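Local coordinates for death on curing protein (Enterobacteria phage P1, PDB 3DD7) that probably inhibits bacterial translation as the toxin of the phage P1 Phd-Doc addiction pair, and is held in check by its antitoxin Phd through fold complementation, at residues M1-S5 and Q40-A44; V54-L59 and A80-L84; L9-H13 and Y66-D70; V91-L97 and R119-G123. The protein carries 2 engineered substitutions. One frame throughout, in Å; residues are numbered along the deposited sequence.

Contact 1: M1-S5 and Q40-A44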
loop_
_atom_site.group_PDB
_atom_site.type_symbol
_atom_site.label_atom_id
_atom_site.label_comp_id
_atom_site.label_asym_id
_atom_site.label_seq_id
_atom_site.Cartn_x
_atom_site.Cartn_y
_atom_site.Cartn_z
ATOM N N MET A 1 11.473 2.430 12.710
ATOM C CA MET A 1 10.095 2.786 12.255
ATOM C C MET A 1 9.224 1.539 12.220
ATOM O O MET A 1 9.732 0.423 12.197
ATOM C CB MET A 1 10.108 3.493 10.883
ATOM C CG MET A 1 10.777 2.713 9.770
ATOM S SD MET A 1 10.678 3.487 8.123
ATOM C CE MET A 1 11.618 5.002 8.368
ATOM N N ARG A 2 7.911 1.741 12.231
ATOM C CA ARG A 2 6.972 0.632 12.284
ATOM C C ARG A 2 6.621 0.144 10.884
ATOM O O ARG A 2 6.061 0.883 10.078
ATOM C CB ARG A 2 5.720 1.026 13.061
ATOM C CG ARG A 2 5.970 1.180 14.562
ATOM C CD ARG A 2 5.288 2.404 15.119
ATOM N N HIS A 3 6.947 -1.112 10.613
ATOM C CA HIS A 3 6.740 -1.693 9.302
ATOM C C HIS A 3 5.493 -2.567 9.227
ATOM O O HIS A 3 4.831 -2.818 10.241
ATOM C CB HIS A 3 7.973 -2.485 8.891
ATOM C CG HIS A 3 9.119 -1.619 8.483
ATOM N ND1 HIS A 3 9.230 -1.093 7.212
ATOM C CD2 HIS A 3 10.193 -1.173 9.179
ATOM C CE1 HIS A 3 10.330 -0.361 7.140
ATOM N NE2 HIS A 3 10.938 -0.406 8.314
ATOM N N ILE A 4 5.161 -2.985 8.006
ATOM C CA ILE A 4 4.014 -3.854 7.759
ATOM C C ILE A 4 4.550 -5.222 7.426
ATOM O O ILE A 4 5.351 -5.364 6.500
ATOM C CB ILE A 4 3.164 -3.363 6.557
ATOM C CG1 ILE A 4 2.648 -1.945 6.812
ATOM C CG2 ILE A 4 2.021 -4.354 6.259
ATOM C CD1 ILE A 4 1.912 -1.356 5.656
ATOM N N SER A 5 4.111 -6.224 8.180
ATOM C CA SER A 5 4.555 -7.583 7.969
ATOM C C SER A 5 3.814 -8.216 6.775
ATOM O O SER A 5 2.738 -7.749 6.386
ATOM C CB SER A 5 4.313 -8.415 9.230
ATOM O OG SER A 5 2.939 -8.727 9.365
ATOM N N GLN A 40 11.727 -4.175 3.261
ATOM C CA GLN A 40 12.272 -3.869 4.563
ATOM C C GLN A 40 13.787 -3.940 4.536
ATOM O O GLN A 40 14.462 -3.094 5.127
ATOM C CB GLN A 40 11.680 -4.807 5.597
ATOM C CG GLN A 40 10.205 -4.508 5.833
ATOM C CD GLN A 40 9.493 -5.575 6.616
ATOM O OE1 GLN A 40 10.094 -6.545 7.038
ATOM N NE2 GLN A 40 8.192 -5.390 6.818
ATOM N N ALA A 41 14.319 -4.952 3.853
ATOM C CA ALA A 41 15.772 -5.091 3.680
ATOM C C ALA A 41 16.358 -3.857 2.984
ATOM O O ALA A 41 17.385 -3.334 3.387
ATOM C CB ALA A 41 16.093 -6.358 2.872
ATOM N N ARG A 42 15.698 -3.408 1.921
ATOM C CA ARG A 42 16.150 -2.249 1.173
ATOM C C ARG A 42 16.125 -0.986 2.033
ATOM O O ARG A 42 17.071 -0.189 2.007
ATOM C CB ARG A 42 15.282 -2.074 -0.072
ATOM C CG ARG A 42 15.540 -0.824 -0.873
ATOM C CD ARG A 42 14.563 -0.747 -2.065
ATOM N N VAL A 43 15.048 -0.811 2.792
ATOM C CA VAL A 43 14.933 0.332 3.701
ATOM C C VAL A 43 16.103 0.388 4.692
ATOM O O VAL A 43 16.700 1.460 4.907
ATOM C CB VAL A 43 13.564 0.352 4.430
ATOM C CG1 VAL A 43 13.589 1.322 5.637
ATOM C CG2 VAL A 43 12.463 0.717 3.441
ATOM N N ALA A 44 16.449 -0.763 5.268
ATOM C CA ALA A 44 17.612 -0.839 6.161
ATOM C C ALA A 44 18.914 -0.596 5.420
ATOM O O ALA A 44 19.744 0.212 5.854
ATOM C CB ALA A 44 17.666 -2.178 6.884
#
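His3 and Gln40 carry most of this contact, and their side chains run past one another, pointing opposite ways. The meeting is first of all CH-pi. Gln40 CG lies 4.2 Å from the centroid of the His3 ring, 30° off the ring normal, so the contact is off-centre. The amide of Gln40 is turned 57° from the ring plane, and its NE2 approaches His3 CB at 3.6 Å. Gln40 gets this far because its CG is anti to the carbonyl carbon (chi1 -70°) and the chain is extended beyond it.

Apolar packing comes from Val43 and Met1. Val43 CG1 meets the edge of the His3 ring near its plane, 4.0 Å from His3 CE1. Met1 SD is a looser neighbour, 4.4 Å from Val43 CG1.

Polar contact is close but poorly directed. Gln40 NE2 lies 2.9 Å from Ile4 O, yet the angle is too poor for a hydrogen bond. The polar partner of His3 is the hydroxyl of Tyr58, hydrogen-bonded to ND1. The same hydroxyl bonds Ile4 N and forms a weak hydrogen bond with Gln40 NE2.

Ser5 then caps the next helix, its OG bonded to Glu8 N. The arrangement is an irregular N-terminal arm packed on the C-terminal part of helix 31-45, ending in the N-cap of helix 6-20, within the all-alpha Fic/Doc fold.

Contact 2: V54-L59 and A80-L84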
loop_
_atom_site.group_PDB
_atom_site.type_symbol
_atom_site.label_atom_id
_atom_site.label_comp_id
_atom_site.label_asym_id
_atom_site.label_seq_id
_atom_site.Cartn_x
_atom_site.Cartn_y
_atom_site.Cartn_z
ATOM N N VAL A 54 9.568 5.532 2.153
ATOM C CA VAL A 54 9.221 4.186 2.615
ATOM C C VAL A 54 7.777 3.828 2.242
ATOM O O VAL A 54 7.549 2.773 1.665
ATOM C CB VAL A 54 9.504 3.976 4.116
ATOM C CG1 VAL A 54 9.287 2.509 4.499
ATOM C CG2 VAL A 54 10.962 4.381 4.440
ATOM N N SER A 55 6.818 4.711 2.547
ATOM C CA SER A 55 5.423 4.480 2.155
ATOM C C SER A 55 5.313 4.214 0.660
ATOM O O SER A 55 4.615 3.290 0.231
ATOM C CB SER A 55 4.530 5.663 2.538
ATOM O OG SER A 55 3.189 5.443 2.130
ATOM N N ALA A 56 6.009 5.021 -0.130
ATOM C CA ALA A 56 6.015 4.846 -1.587
ATOM C C ALA A 56 6.562 3.469 -2.009
ATOM O O ALA A 56 6.065 2.880 -2.976
ATOM C CB ALA A 56 6.807 5.954 -2.253
ATOM N N THR A 57 7.588 2.987 -1.304
ATOM C CA THR A 57 8.227 1.705 -1.625
ATOM C C THR A 57 7.219 0.578 -1.383
ATOM O O THR A 57 7.057 -0.310 -2.236
ATOM C CB THR A 57 9.541 1.495 -0.815
ATOM O OG1 THR A 57 10.376 2.648 -0.947
ATOM C CG2 THR A 57 10.325 0.299 -1.332
ATOM N N TYR A 58 6.505 0.633 -0.252
ATOM C CA TYR A 58 5.396 -0.311 -0.031
ATOM C C TYR A 58 4.350 -0.220 -1.136
ATOM O O TYR A 58 3.897 -1.246 -1.653
ATOM C CB TYR A 58 4.692 -0.085 1.298
ATOM C CG TYR A 58 5.387 -0.699 2.497
ATOM C CD1 TYR A 58 5.240 -2.058 2.802
ATOM C CD2 TYR A 58 6.185 0.081 3.319
ATOM C CE1 TYR A 58 5.881 -2.617 3.906
ATOM C CE2 TYR A 58 6.813 -0.454 4.443
ATOM C CZ TYR A 58 6.668 -1.808 4.727
ATOM O OH TYR A 58 7.299 -2.348 5.831
ATOM N N LEU A 59 3.938 1.001 -1.468
ATOM C CA LEU A 59 2.917 1.184 -2.472
ATOM C C LEU A 59 3.354 0.577 -3.812
ATOM O O LEU A 59 2.643 -0.254 -4.384
ATOM C CB LEU A 59 2.549 2.662 -2.626
ATOM C CG LEU A 59 1.254 2.965 -3.384
ATOM C CD1 LEU A 59 0.654 4.343 -3.004
ATOM C CD2 LEU A 59 1.459 2.866 -4.914
ATOM N N ALA A 80 0.293 1.345 2.188
ATOM C CA ALA A 80 1.152 2.540 2.201
ATOM C C ALA A 80 0.625 3.560 3.201
ATOM O O ALA A 80 1.389 4.168 3.956
ATOM C CB ALA A 80 1.222 3.172 0.799
ATOM N N LEU A 81 -0.696 3.715 3.236
ATOM C CA LEU A 81 -1.293 4.746 4.080
ATOM C C LEU A 81 -1.392 4.262 5.532
ATOM O O LEU A 81 -1.235 5.046 6.480
ATOM C CB LEU A 81 -2.626 5.229 3.496
ATOM C CG LEU A 81 -2.472 6.437 2.550
ATOM C CD1 LEU A 81 -1.454 6.308 1.395
ATOM C CD2 LEU A 81 -3.824 6.965 2.029
ATOM N N LEU A 82 -1.591 2.956 5.693
ATOM C CA LEU A 82 -1.505 2.332 7.016
ATOM C C LEU A 82 -0.113 2.544 7.602
ATOM O O LEU A 82 0.041 2.886 8.788
ATOM C CB LEU A 82 -1.832 0.837 6.934
ATOM C CG LEU A 82 -1.771 0.061 8.257
ATOM C CD1 LEU A 82 -2.695 0.642 9.326
ATOM C CD2 LEU A 82 -2.031 -1.446 8.028
ATOM N N PHE A 83 0.899 2.333 6.764
ATOM C CA PHE A 83 2.269 2.581 7.136
ATOM C C PHE A 83 2.443 4.025 7.635
ATOM O O PHE A 83 2.979 4.246 8.727
ATOM C CB PHE A 83 3.230 2.276 5.985
ATOM C CG PHE A 83 4.616 2.737 6.268
ATOM C CD1 PHE A 83 5.481 1.946 7.035
ATOM C CD2 PHE A 83 5.042 3.989 5.842
ATOM C CE1 PHE A 83 6.734 2.380 7.334
ATOM C CE2 PHE A 83 6.316 4.443 6.166
ATOM C CZ PHE A 83 7.165 3.627 6.910
ATOM N N LEU A 84 1.984 5.000 6.851
ATOM C CA LEU A 84 2.091 6.407 7.276
ATOM C C LEU A 84 1.375 6.652 8.610
ATOM O O LEU A 84 1.940 7.269 9.506
ATOM C CB LEU A 84 1.586 7.367 6.198
ATOM C CG LEU A 84 2.414 7.519 4.923
ATOM C CD1 LEU A 84 1.617 8.404 3.953
ATOM C CD2 LEU A 84 3.866 8.036 5.144
#
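Phe83 and Tyr58 are the two aromatic groups of this helix pair, and their side chains cross at about a right angle. Their ring planes, however, differ by just 33°, with centroids 5.3 Å apart. Tyr58 CD2 lies over one face of Phe83, and Tyr58 CE2 comes to 3.8 Å from Phe83 CD1. Phe83 CG is anti to its backbone nitrogen (chi1 170°), which sends the ring across to helix 51-65. There Val54 crosses it at about a right angle and presses CG1 to 3.4 Å from Phe83 CZ, a tight fit.

Beside the ring, Ser55 is a knob in a hole formed by Ala80, Leu81, Phe83 and Leu84. The modelled conformer, one of two deposited, places Ser55 OG 2.9 Å from Ala80 O as a hydrogen-bond donor. The hydroxyl comes from above the carbonyl plane, and Leu84 N reaches the same oxygen from the opposite face. Leu59 CB touches Ala80 CB at 3.7 Å.

The nearly antiparallel axes approach to 8.6 Å, at 155°. This is consistent with the small side chains of Ser55 and Ala80, whose CA atoms are 4.7 Å apart. Every touching residue is buried. The chemistry is therefore mostly apolar, and in this conformer the one serine hydroxyl is paid for by a helix carbonyl that also keeps its own helical bond.

Contact 3: L9-H13 and Y66-D70. Engineered in segment 66-70: Tyr66 (natural residue His).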
loop_
_atom_site.group_PDB
_atom_site.type_symbol
_atom_site.label_atom_id
_atom_site.label_comp_id
_atom_site.label_asym_id
_atom_site.label_seq_id
_atom_site.Cartn_x
_atom_site.Cartn_y
_atom_site.Cartn_z
ATOM N N LEU A 9 -0.023 -7.680 5.638
ATOM C CA LEU A 9 -0.389 -7.267 4.283
ATOM C C LEU A 9 -1.498 -8.166 3.762
ATOM O O LEU A 9 -2.502 -7.708 3.208
ATOM C CB LEU A 9 0.807 -7.359 3.352
ATOM C CG LEU A 9 0.528 -6.798 1.959
ATOM C CD1 LEU A 9 0.659 -5.271 2.017
ATOM C CD2 LEU A 9 1.467 -7.402 0.932
ATOM N N ILE A 10 -1.301 -9.465 3.939
ATOM C CA ILE A 10 -2.304 -10.443 3.539
ATOM C C ILE A 10 -3.663 -10.214 4.251
ATOM O O ILE A 10 -4.719 -10.220 3.609
ATOM C CB ILE A 10 -1.773 -11.879 3.764
ATOM C CG1 ILE A 10 -0.459 -12.081 2.979
ATOM C CG2 ILE A 10 -2.829 -12.916 3.385
ATOM C CD1 ILE A 10 0.253 -13.410 3.261
ATOM N N ALA A 11 -3.639 -10.019 5.567
ATOM C CA ALA A 11 -4.882 -9.814 6.318
ATOM C C ALA A 11 -5.593 -8.538 5.839
ATOM O O ALA A 11 -6.824 -8.501 5.722
ATOM C CB ALA A 11 -4.604 -9.747 7.803
ATOM N N LEU A 12 -4.808 -7.506 5.549
ATOM C CA LEU A 12 -5.361 -6.244 5.069
ATOM C C LEU A 12 -6.036 -6.458 3.713
ATOM O O LEU A 12 -7.162 -6.023 3.505
ATOM C CB LEU A 12 -4.268 -5.180 4.963
ATOM C CG LEU A 12 -4.676 -3.761 4.560
ATOM C CD1 LEU A 12 -3.557 -2.795 4.953
ATOM C CD2 LEU A 12 -4.980 -3.625 3.044
ATOM N N HIS A 13 -5.346 -7.128 2.796
ATOM C CA HIS A 13 -5.973 -7.556 1.537
ATOM C C HIS A 13 -7.285 -8.317 1.744
ATOM O O HIS A 13 -8.297 -8.007 1.108
ATOM C CB HIS A 13 -5.004 -8.409 0.723
ATOM C CG HIS A 13 -5.649 -9.138 -0.417
ATOM N ND1 HIS A 13 -6.179 -10.402 -0.292
ATOM C CD2 HIS A 13 -5.796 -8.800 -1.717
ATOM C CE1 HIS A 13 -6.656 -10.800 -1.454
ATOM N NE2 HIS A 13 -6.437 -9.846 -2.341
ATOM N N TYR A 66 1.898 -8.299 -7.851
ATOM C CA TYR A 66 0.913 -9.354 -8.161
ATOM C C TYR A 66 0.961 -10.474 -7.129
ATOM O O TYR A 66 1.021 -11.660 -7.453
ATOM C CB TYR A 66 1.094 -9.889 -9.594
ATOM C CG TYR A 66 0.896 -8.819 -10.645
ATOM C CD1 TYR A 66 1.961 -8.023 -11.055
ATOM C CD2 TYR A 66 -0.365 -8.583 -11.203
ATOM C CE1 TYR A 66 1.796 -7.023 -12.005
ATOM C CE2 TYR A 66 -0.553 -7.580 -12.166
ATOM C CZ TYR A 66 0.537 -6.805 -12.560
ATOM O OH TYR A 66 0.387 -5.809 -13.508
ATOM N N ILE A 67 0.960 -10.064 -5.868
ATOM C CA ILE A 67 0.904 -11.009 -4.755
ATOM C C ILE A 67 -0.460 -11.714 -4.723
ATOM O O ILE A 67 -0.560 -12.893 -4.345
ATOM C CB ILE A 67 1.148 -10.261 -3.433
ATOM C CG1 ILE A 67 2.550 -9.642 -3.429
ATOM C CG2 ILE A 67 0.916 -11.154 -2.211
ATOM C CD1 ILE A 67 2.712 -8.579 -2.381
ATOM N N PHE A 68 -1.494 -10.987 -5.149
ATOM C CA PHE A 68 -2.883 -11.443 -5.027
ATOM C C PHE A 68 -3.558 -11.612 -6.382
ATOM O O PHE A 68 -3.142 -11.027 -7.385
ATOM C CB PHE A 68 -3.679 -10.447 -4.165
ATOM C CG PHE A 68 -3.063 -10.191 -2.820
ATOM C CD1 PHE A 68 -3.245 -11.099 -1.788
ATOM C CD2 PHE A 68 -2.288 -9.041 -2.582
ATOM C CE1 PHE A 68 -2.691 -10.892 -0.524
ATOM C CE2 PHE A 68 -1.720 -8.830 -1.323
ATOM C CZ PHE A 68 -1.891 -9.742 -0.310
ATOM N N ASN A 69 -4.612 -12.424 -6.403
ATOM C CA ASN A 69 -5.427 -12.583 -7.596
ATOM C C ASN A 69 -6.174 -11.302 -7.927
ATOM O O ASN A 69 -6.501 -11.043 -9.086
ATOM C CB ASN A 69 -6.439 -13.695 -7.382
ATOM C CG ASN A 69 -5.790 -15.070 -7.249
ATOM O OD1 ASN A 69 -6.159 -15.854 -6.371
ATOM N ND2 ASN A 69 -4.851 -15.373 -8.121
ATOM N N ASP A 70 -6.457 -10.517 -6.897
ATOM C CA ASP A 70 -7.243 -9.303 -7.060
ATOM C C ASP A 70 -6.938 -8.342 -5.921
ATOM O O ASP A 70 -6.366 -8.735 -4.906
ATOM C CB ASP A 70 -8.739 -9.662 -7.095
ATOM C CG ASP A 70 -9.601 -8.599 -7.766
ATOM O OD1 ASP A 70 -9.056 -7.574 -8.210
ATOM O OD2 ASP A 70 -10.838 -8.808 -7.849
#
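His13 and Phe68 lie face against face in an offset stack. Their centroids are 3.7 Å apart and the planes differ by 8°. The stack is close: Phe68 CD1 sits over the centre of the His13 ring, and His13 CD2 comes to 3.3 Å from Phe68 CG. His13 CB also lies over the Phe68 face, a CH-pi contact 3.7 Å from the centroid. The opposite face of Phe68 is covered by Ile67 CG2 from the same loop, so the ring is sandwiched.

At its edge, His13 donates NE2-H to Asp70 O at 2.8 Å. The acceptor lies in the ring plane, but the N-H...O angle is bent to 135°. The imidazole is thus fixed both by its face and by its edge. His13 CG is anti to the backbone N (chi1 167°), which extends the ring from the helix to the loop.

Farther out, Leu9 CD2 packs on Ile67 CD1 at 3.7 Å and also reaches the rim of Phe68. Ile10 CA stands at the edge of that ring, 3.9 Å from Phe68 CZ.

Segment 66-70 holds the start of the Fic motif, which in this family typically forms the active site. Its first position is Tyr66, engineered in place of a natural histidine; it does not join the contact. Asp70 OD2 binds Leu23 N, and Phe68 O binds Asn72 ND2, tying the loop down. Helix 6-20 packs against the loop between helix 51-65 and helix 72-86. From helix 72-86, Thr75 touches both Leu9 and His13. Helix 31-45 adds Ile36 beside Leu9, and Ala32 beside Ile10 and Ile67.

Contact 4: V91-L97 and R119-G123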
loop_
_atom_site.group_PDB
_atom_site.type_symbol
_atom_site.label_atom_id
_atom_site.label_comp_id
_atom_site.label_asym_id
_atom_site.label_seq_id
_atom_site.Cartn_x
_atom_site.Cartn_y
_atom_site.Cartn_z
ATOM N N VAL A 91 -3.511 10.564 7.826
ATOM C CA VAL A 91 -3.883 10.325 6.441
ATOM C C VAL A 91 -5.362 10.609 6.257
ATOM O O VAL A 91 -6.118 10.601 7.219
ATOM C CB VAL A 91 -3.575 8.879 5.986
ATOM C CG1 VAL A 91 -2.039 8.638 5.939
ATOM C CG2 VAL A 91 -4.279 7.853 6.876
ATOM N N PHE A 92 -5.744 10.884 5.016
ATOM C CA PHE A 92 -7.120 11.159 4.646
ATOM C C PHE A 92 -7.256 10.789 3.177
ATOM O O PHE A 92 -6.241 10.650 2.482
ATOM C CB PHE A 92 -7.456 12.634 4.873
ATOM C CG PHE A 92 -6.419 13.578 4.345
ATOM C CD1 PHE A 92 -6.519 14.085 3.066
ATOM C CD2 PHE A 92 -5.348 13.976 5.145
ATOM C CE1 PHE A 92 -5.560 14.982 2.572
ATOM C CE2 PHE A 92 -4.387 14.856 4.652
ATOM C CZ PHE A 92 -4.503 15.353 3.368
ATOM N N ASP A 93 -8.489 10.619 2.708
ATOM C CA ASP A 93 -8.717 10.290 1.301
ATOM C C ASP A 93 -8.494 11.540 0.441
ATOM O O ASP A 93 -8.742 12.676 0.876
ATOM C CB ASP A 93 -10.128 9.705 1.110
ATOM C CG ASP A 93 -10.232 8.757 -0.068
ATOM O OD1 ASP A 93 -9.306 8.733 -0.889
ATOM O OD2 ASP A 93 -11.257 8.030 -0.177
ATOM N N SER A 94 -7.985 11.329 -0.766
ATOM C CA SER A 94 -7.839 12.389 -1.742
ATOM C C SER A 94 -8.250 11.811 -3.077
ATOM O O SER A 94 -7.962 10.639 -3.338
ATOM C CB SER A 94 -6.384 12.859 -1.806
ATOM O OG SER A 94 -6.070 13.350 -3.101
ATOM N N PRO A 95 -8.928 12.621 -3.919
ATOM C CA PRO A 95 -9.321 12.109 -5.240
ATOM C C PRO A 95 -8.134 11.828 -6.183
ATOM O O PRO A 95 -8.351 11.278 -7.267
ATOM C CB PRO A 95 -10.232 13.210 -5.805
ATOM C CG PRO A 95 -9.836 14.452 -5.106
ATOM C CD PRO A 95 -9.361 14.018 -3.705
ATOM N N GLU A 96 -6.905 12.175 -5.772
ATOM C CA GLU A 96 -5.696 11.854 -6.579
ATOM C C GLU A 96 -5.138 10.427 -6.404
ATOM O O GLU A 96 -4.338 9.954 -7.217
ATOM C CB GLU A 96 -4.581 12.869 -6.299
ATOM C CG GLU A 96 -4.965 14.304 -6.649
ATOM C CD GLU A 96 -3.809 15.277 -6.500
ATOM O OE1 GLU A 96 -2.732 14.985 -7.066
ATOM O OE2 GLU A 96 -3.978 16.339 -5.841
ATOM N N LEU A 97 -5.572 9.743 -5.353
ATOM C CA LEU A 97 -4.961 8.465 -4.942
ATOM C C LEU A 97 -5.167 7.329 -5.936
ATOM O O LEU A 97 -4.264 6.520 -6.139
ATOM C CB LEU A 97 -5.439 8.040 -3.534
ATOM C CG LEU A 97 -5.076 8.936 -2.334
ATOM C CD1 LEU A 97 -5.655 8.409 -1.005
ATOM C CD2 LEU A 97 -3.576 9.120 -2.184
ATOM N N ARG A 119 4.063 13.037 -0.087
ATOM C CA ARG A 119 4.612 14.105 0.750
ATOM C C ARG A 119 3.803 15.400 0.577
ATOM O O ARG A 119 3.543 16.116 1.551
ATOM C CB ARG A 119 6.095 14.337 0.431
ATOM C CG ARG A 119 6.823 15.289 1.392
ATOM C CD ARG A 119 8.293 15.454 0.981
ATOM N NE ARG A 119 9.054 14.224 1.205
ATOM C CZ ARG A 119 9.462 13.407 0.239
ATOM N NH1 ARG A 119 9.188 13.677 -1.033
ATOM N NH2 ARG A 119 10.136 12.316 0.538
ATOM N N ARG A 120 3.414 15.709 -0.662
ATOM C CA ARG A 120 2.564 16.879 -0.887
ATOM C C ARG A 120 1.237 16.720 -0.165
ATOM O O ARG A 120 0.788 17.639 0.515
ATOM C CB ARG A 120 2.326 17.145 -2.371
ATOM C CG ARG A 120 1.188 18.122 -2.655
ATOM C CD ARG A 120 1.165 18.547 -4.104
ATOM N NE ARG A 120 0.940 17.441 -5.035
ATOM C CZ ARG A 120 -0.272 16.957 -5.333
ATOM N NH1 ARG A 120 -1.359 17.456 -4.752
ATOM N NH2 ARG A 120 -0.401 15.969 -6.216
ATOM N N LEU A 121 0.615 15.552 -0.322
ATOM C CA LEU A 121 -0.702 15.312 0.260
ATOM C C LEU A 121 -0.678 15.342 1.782
ATOM O O LEU A 121 -1.518 16.008 2.395
ATOM C CB LEU A 121 -1.296 13.990 -0.243
ATOM C CG LEU A 121 -1.745 13.989 -1.713
ATOM C CD1 LEU A 121 -2.121 12.591 -2.150
ATOM C CD2 LEU A 121 -2.927 14.968 -1.938
ATOM N N TYR A 122 0.290 14.645 2.377
ATOM C CA TYR A 122 0.251 14.343 3.820
ATOM C C TYR A 122 1.357 14.920 4.698
ATOM O O TYR A 122 1.255 14.828 5.914
ATOM C CB TYR A 122 0.169 12.822 4.061
ATOM C CG TYR A 122 -0.928 12.191 3.266
ATOM C CD1 TYR A 122 -2.253 12.531 3.512
ATOM C CD2 TYR A 122 -0.650 11.286 2.245
ATOM C CE1 TYR A 122 -3.298 11.991 2.750
ATOM C CE2 TYR A 122 -1.684 10.737 1.475
ATOM C CZ TYR A 122 -3.003 11.092 1.742
ATOM O OH TYR A 122 -4.025 10.562 0.998
ATOM N N GLY A 123 2.391 15.509 4.106
ATOM C CA GLY A 123 3.539 16.010 4.883
ATOM C C GLY A 123 3.328 17.372 5.547
ATOM O O GLY A 123 2.330 18.057 5.282
#
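Tyr122 points its ring edge at the face of Phe92, an edge-to-face (T-shaped) pair with planes 71° apart. Tyr122 CE1 lies over the centre of the Phe92 ring, and the closest atoms of the two rings are Phe92 CE2 and Tyr122 CD1 at 3.4 Å. One face of Tyr122 carries Leu121 CB of its own helix; Phe92 O and Leu97 CD2 lie at its edge. Glu96 meets the edge of the Arg120 guanidinium, in its plane. The motif is a type I beta turn, Ser94 to Leu97, at the approach to helix 97-105. The end of helix 111-122 packs on this turn and the loop before it.

The Tyr122 hydroxyl donates to Phe92 O at 2.7 Å, nearly in line with the C=O bond. Leu97 CD1 approaches this hydroxyl, while Leu97 CD2 packs on Leu121 CD1 at 3.8 Å.

At the surface, Arg120 grips Glu96 end-on in a two-pronged salt bridge. Arg120 NH2 meets Glu96 OE1 at 2.7 Å and Arg120 NH1 meets Glu96 OE2 at 3.0 Å. Both bonds are nearly straight.

The bound peptide packs on Leu97 and hydrogen-bonds to Asp93. Within the turn, Glu96 N donates to Ser94 OG at 3.0 Å, a capping bond.

Overall arrangement
Contact 2 lies nearest the middle of the chain, about 5 Å from its centre, and touches all three others. Contact 1 adjoins it through the Tyr58 hydroxyl, whose OH is 2.7 Å from His3 ND1, with the two contact centres about 10 Å apart. Contact 3 meets it where Leu82 CD2 packs on Leu12 CD1 at 3.7 Å. Contact 4 joins it through Leu81 CD2, 3.7 Å from Tyr122 OH. Contacts 3 and 4 lie on opposite sides of the chain's centre, about 22 Å apart between centres. Contact 3 holds the start of the Fic motif. The bound Phd peptide packs near contacts 2, 3 and 4, consistent with inhibition by fold complementation.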